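CurJ (Moorea producens 3L, PDB 5TZ6) is a polyketide synthase dehydratase domain of curacin biosynthesis that probably removes water, by vinylogous dehydration, from an intermediate of the growing chain. Local coordinates at residues A[227-232]-A[238-243]; A[265-268]-A[274-277]. The protein carries 1 engineered substitution. All coordinates share one frame; numbering follows the deposited sequence.

Contact 1. Residues A[227-232]-A[238-243]. With 7OD ((2E,5R)-5-hydroxy-2-methylhept-2-enoic acid), chain C.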
loop_
_atom_site.group_PDB
_atom_site.type_symbol
_atom_site.label_atom_id
_atom_site.label_comp_id
_atom_site.label_asym_id
_atom_site.label_seq_id
_atom_site.Cartn_x
_atom_site.Cartn_y
_atom_site.Cartn_z
ATOM N N ALA A 227 27.883 23.254 18.147
ATOM C CA ALA A 227 28.296 24.373 18.987
ATOM C C ALA A 227 29.315 23.982 20.046
ATOM O O ALA A 227 29.909 24.871 20.665
ATOM C CB ALA A 227 27.074 25.008 19.655
ATOM N N LEU A 228 29.549 22.691 20.258
ATOM C CA LEU A 228 30.569 22.241 21.193
ATOM C C LEU A 228 31.880 21.874 20.512
ATOM O O LEU A 228 32.806 21.426 21.194
ATOM C CB LEU A 228 30.055 21.041 21.992
ATOM C CG LEU A 228 28.669 21.200 22.609
ATOM C CD1 LEU A 228 28.196 19.879 23.184
ATOM C CD2 LEU A 228 28.680 22.274 23.689
ATOM N N VAL A 229 31.979 22.043 19.193
ATOM C CA VAL A 229 33.172 21.643 18.453
ATOM C C VAL A 229 33.613 22.746 17.495
ATOM O O VAL A 229 34.317 22.483 16.514
ATOM C CB VAL A 229 32.918 20.328 17.692
ATOM C CG1 VAL A 229 32.477 19.237 18.652
ATOM C CG2 VAL A 229 31.873 20.543 16.619
ATOM N N LEU A 230 33.208 23.988 17.773
ATOM C CA LEU A 230 33.552 25.090 16.878
ATOM C C LEU A 230 35.052 25.354 16.843
ATOM O O LEU A 230 35.563 25.901 15.857
ATOM C CB LEU A 230 32.803 26.360 17.291
ATOM C CG LEU A 230 31.286 26.356 17.113
ATOM C CD1 LEU A 230 30.678 27.639 17.650
ATOM C CD2 LEU A 230 30.945 26.181 15.644
ATOM N N ASP A 231 35.768 25.004 17.912
ATOM C CA ASP A 231 37.189 25.340 18.022
ATOM C C ASP A 231 38.101 24.348 17.301
ATOM O O ASP A 231 39.131 24.744 16.742
ATOM C CB ASP A 231 37.582 25.421 19.497
ATOM C CG ASP A 231 37.256 24.142 20.260
ATOM O OD1 ASP A 231 36.171 23.562 20.028
ATOM O OD2 ASP A 231 38.088 23.713 21.088
ATOM N N GLN A 232 37.738 23.064 17.300
ATOM C CA GLN A 232 38.702 21.983 17.122
ATOM C C GLN A 232 39.546 22.147 15.858
ATOM O O GLN A 232 39.114 22.726 14.857
ATOM C CB GLN A 232 37.967 20.641 17.089
ATOM C CG GLN A 232 38.881 19.429 17.198
ATOM C CD GLN A 232 38.130 18.113 17.099
ATOM O OE1 GLN A 232 36.915 18.091 16.894
ATOM N NE2 GLN A 232 38.854 17.005 17.243
ATOM N N GLU A 238 35.976 17.748 7.085
ATOM C CA GLU A 238 35.199 16.814 7.886
ATOM C C GLU A 238 34.390 17.532 8.957
ATOM O O GLU A 238 34.801 18.568 9.487
ATOM C CB GLU A 238 36.123 15.819 8.592
ATOM C CG GLU A 238 36.788 14.791 7.706
ATOM C CD GLU A 238 37.857 14.005 8.452
ATOM O OE1 GLU A 238 38.283 12.947 7.947
ATOM O OE2 GLU A 238 38.270 14.447 9.547
ATOM N N THR A 239 33.239 16.952 9.283
ATOM C CA THR A 239 32.462 17.356 10.443
ATOM C C THR A 239 31.865 16.109 11.075
ATOM O O THR A 239 31.904 15.020 10.495
ATOM C CB THR A 239 31.364 18.361 10.059
ATOM O OG1 THR A 239 30.744 18.872 11.246
ATOM C CG2 THR A 239 30.319 17.704 9.162
ATOM N N PHE A 240 31.305 16.266 12.274
ATOM C CA PHE A 240 30.644 15.153 12.948
ATOM C C PHE A 240 29.269 14.950 12.322
ATOM O O PHE A 240 28.434 15.857 12.342
ATOM C CB PHE A 240 30.527 15.413 14.451
ATOM C CG PHE A 240 31.849 15.384 15.180
ATOM C CD1 PHE A 240 32.457 14.178 15.496
ATOM C CD2 PHE A 240 32.485 16.562 15.546
ATOM C CE1 PHE A 240 33.675 14.144 16.160
ATOM C CE2 PHE A 240 33.705 16.537 16.210
ATOM C CZ PHE A 240 34.300 15.323 16.517
ATOM N N VAL A 241 29.035 13.767 11.765
ATOM C CA VAL A 241 27.753 13.447 11.142
ATOM C C VAL A 241 26.988 12.472 12.033
ATOM O O VAL A 241 27.595 11.571 12.633
ATOM C CB VAL A 241 27.944 12.885 9.727
ATOM C CG1 VAL A 241 26.591 12.672 9.061
ATOM C CG2 VAL A 241 28.794 13.841 8.910
ATOM N N PRO A 242 25.677 12.640 12.191
ATOM C CA PRO A 242 24.916 11.716 13.042
ATOM C C PRO A 242 25.090 10.284 12.569
ATOM O O PRO A 242 24.901 9.969 11.391
ATOM C CB PRO A 242 23.473 12.197 12.881
ATOM C CG PRO A 242 23.614 13.663 12.599
ATOM C CD PRO A 242 24.875 13.806 11.779
ATOM N N PHE A 243 25.426 9.419 13.496
ATOM C CA PHE A 243 25.791 8.057 13.146
ATOM C C PHE A 243 24.970 7.006 13.879
ATOM O O PHE A 243 24.582 6.005 13.268
ATOM C CB PHE A 243 27.283 7.860 13.428
ATOM C CG PHE A 243 27.777 6.470 13.153
ATOM C CD1 PHE A 243 27.744 5.497 14.143
ATOM C CD2 PHE A 243 28.296 6.142 11.909
ATOM C CE1 PHE A 243 28.205 4.214 13.893
ATOM C CE2 PHE A 243 28.759 4.852 11.653
ATOM C CZ PHE A 243 28.713 3.892 12.648
HETATM O OAB 7OD C . 25.737 14.968 5.659
HETATM C CAA 7OD C . 24.851 14.130 5.923
HETATM O OAI 7OD C . 24.685 13.143 5.170
HETATM C CAC 7OD C . 23.974 14.308 7.167
HETATM C CAK 7OD C . 22.885 13.271 7.485
HETATM C CAD 7OD C . 24.178 15.517 8.095
HETATM C CAE 7OD C . 23.274 15.651 9.332
HETATM C CAF 7OD C . 23.621 16.798 10.312
HETATM O OAH 7OD C . 22.669 17.854 10.147
HETATM C CAG 7OD C . 25.030 17.376 10.131
HETATM C CAJ 7OD C . 25.369 18.200 11.375
#
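The Phe240 ring meets the carboxamide of Gln232 at its edge. Gln232 OE1 lies near the ring plane, 3.6 Å from Phe240 CE2 and 3.8 Å from Phe240 CZ. The amide and ring planes are only 19° apart, while the two side chains cross at about a right angle. Val229 approaches the ring obliquely, with Val229 CG1 3.8 Å from Phe240 CE2. Gln232 reaches the ring with an extended chain, CG anti to the backbone N (chi1 -168°). No hydrogen bond crosses between 227-232 and 238-243. The contact is side-chain packing, and the backbones stay well apart, with 8.9 Å between the CA atoms of Val229 and Phe240. Beyond Phe240, the strand borders the bound (2E,5R)-5-hydroxy-2-methylhept-2-enoic acid. Val241 CG1 is 3.6 Å from ligand atom CAC. The Pro242 ring packs on the middle of the ligand chain, with Pro242 CD 3.5 Å from ligand atom CAE. All three residues, Phe240, Val241 and Pro242, belong to the ligand pocket, and Asp219 hydrogen-bonds the ligand. Phe240 borders the ligand through its backbone O, 4.0 Å from ligand atom CAJ, and points its ring to the loop. Thr239 OG1 is held by His170 of helix 164-173. The 227-232 loop follows helix 215-223, and strand 239-250 pairs by backbone bonds with strand 288-300.

Contact 2. Residues A[265-268]-A[274-277]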
loop_
_atom_site.group_PDB
_atom_site.type_symbol
_atom_site.label_atom_id
_atom_site.label_comp_id
_atom_site.label_asym_id
_atom_site.label_seq_id
_atom_site.Cartn_x
_atom_site.Cartn_y
_atom_site.Cartn_z
ATOM N N GLY A 265 27.715 16.910 26.121
ATOM C CA GLY A 265 28.482 15.835 25.530
ATOM C C GLY A 265 29.909 16.259 25.267
ATOM O O GLY A 265 30.306 17.400 25.515
ATOM N N SER A 266 30.678 15.303 24.759
ATOM C CA SER A 266 32.085 15.542 24.469
ATOM C C SER A 266 32.585 14.471 23.511
ATOM O O SER A 266 31.874 13.519 23.179
ATOM C CB SER A 266 32.921 15.561 25.752
ATOM O OG SER A 266 32.806 14.332 26.448
ATOM N N LYS A 267 33.812 14.670 23.036
ATOM C CA LYS A 267 34.452 13.673 22.192
ATOM C C LYS A 267 34.864 12.468 23.028
ATOM O O LYS A 267 35.274 12.602 24.184
ATOM C CB LYS A 267 35.674 14.269 21.496
ATOM C CG LYS A 267 35.466 15.669 20.943
ATOM C CD LYS A 267 36.642 16.090 20.075
ATOM C CE LYS A 267 36.941 17.576 20.212
ATOM N NZ LYS A 267 37.856 17.854 21.357
ATOM N N ASP A 268 34.744 11.281 22.439
ATOM C CA ASP A 268 35.186 10.065 23.107
ATOM C C ASP A 268 36.654 10.168 23.503
ATOM O O ASP A 268 37.505 10.531 22.685
ATOM C CB ASP A 268 34.969 8.855 22.193
ATOM C CG ASP A 268 34.723 7.571 22.968
ATOM O OD1 ASP A 268 33.959 7.608 23.955
ATOM O OD2 ASP A 268 35.298 6.524 22.592
ATOM N N LYS A 274 34.680 10.351 17.567
ATOM C CA LYS A 274 33.318 10.141 18.030
ATOM C C LYS A 274 32.937 11.266 18.978
ATOM O O LYS A 274 33.679 11.571 19.918
ATOM C CB LYS A 274 33.182 8.803 18.751
ATOM C CG LYS A 274 33.428 7.588 17.889
ATOM C CD LYS A 274 33.457 6.342 18.754
ATOM C CE LYS A 274 33.422 5.091 17.913
ATOM N NZ LYS A 274 34.336 5.203 16.745
ATOM N N PHE A 275 31.787 11.880 18.731
ATOM C CA PHE A 275 31.215 12.854 19.646
ATOM C C PHE A 275 29.921 12.280 20.203
ATOM O O PHE A 275 29.010 11.936 19.435
ATOM C CB PHE A 275 30.957 14.192 18.959
ATOM C CG PHE A 275 30.688 15.303 19.922
ATOM C CD1 PHE A 275 29.398 15.575 20.337
ATOM C CD2 PHE A 275 31.731 16.048 20.445
ATOM C CE1 PHE A 275 29.151 16.586 21.240
ATOM C CE2 PHE A 275 31.491 17.059 21.347
ATOM C CZ PHE A 275 30.200 17.332 21.745
ATOM N N LYS A 276 29.840 12.192 21.531
ATOM C CA LYS A 276 28.705 11.592 22.223
ATOM C C LYS A 276 27.993 12.639 23.070
ATOM O O LYS A 276 28.635 13.442 23.759
ATOM C CB LYS A 276 29.148 10.415 23.096
ATOM C CG LYS A 276 29.887 9.324 22.335
ATOM C CD LYS A 276 30.566 8.338 23.278
ATOM C CE LYS A 276 31.113 7.141 22.512
ATOM N NZ LYS A 276 31.662 6.094 23.420
ATOM N N ALA A 277 26.662 12.621 23.018
ATOM C CA ALA A 277 25.862 13.687 23.599
ATOM C C ALA A 277 24.485 13.179 24.009
ATOM O O ALA A 277 23.970 12.203 23.456
ATOM C CB ALA A 277 25.703 14.838 22.607
#
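Phe275 holds its ring over the backbone of Ser266 because its CG is anti to the backbone N (chi1 -166°). Phe275 CE2 comes to 3.5 Å from Ser266 CA, and one ring face lies over Ser266 C. Lys267 CG packs beside the ring, 3.8 Å from Phe275 CD2. The Lys276 side chain, on the other face of the hairpin, is extended beyond CG and ends in a salt bridge, with Lys276 NZ 2.8 Å from Asp268 OD1. The amine meets that oxygen from above the carboxylate plane. Ser266 and Lys276 form an antiparallel hydrogen-bonded pair; Lys276 N to Ser266 O is the straighter bond (171°). Asp268 N adds a bond to Lys274 O at 2.8 Å. Gly265 CA lies 3.0 Å from Lys276 O, so a CB there would collide with that oxygen and with Ala277 CA. Were Phe275 an alanine, the Ser266 backbone would probably lose its cover, and Leu228 and Val229 the ring they pack on. The two strands, 258-267 and 274-282, make a beta hairpin. Strand 288-300 bonds to the far edge of 274-282, and Gly193 bonds Gly265 on the other side.

In the fold
Contact 1 comes first in the chain and is complete before contact 2 begins; their centres are about 9 Å apart. Both lie in the second HotDog-family region of the dehydratase. Strand 239-250 leads on to 258-267, yet the two are not neighbours in the sheet: 288-300 and 274-282 come between them. Phe275 joins the contacts, with Leu228 CD1 3.5 Å from Phe275 CZ and Val229 CG1 3.6 Å from Phe275 CE2. Phe240 also packs on it, and Gln232 touches Lys267. The 227-232 loop therefore sits against both Phe240 and the hairpin. The ligand meets contact 1, while the side chain of Phe275 is about 10 Å from it. Packing on Phe240, a pocket residue, places contact 2 in the layer next to the pocket.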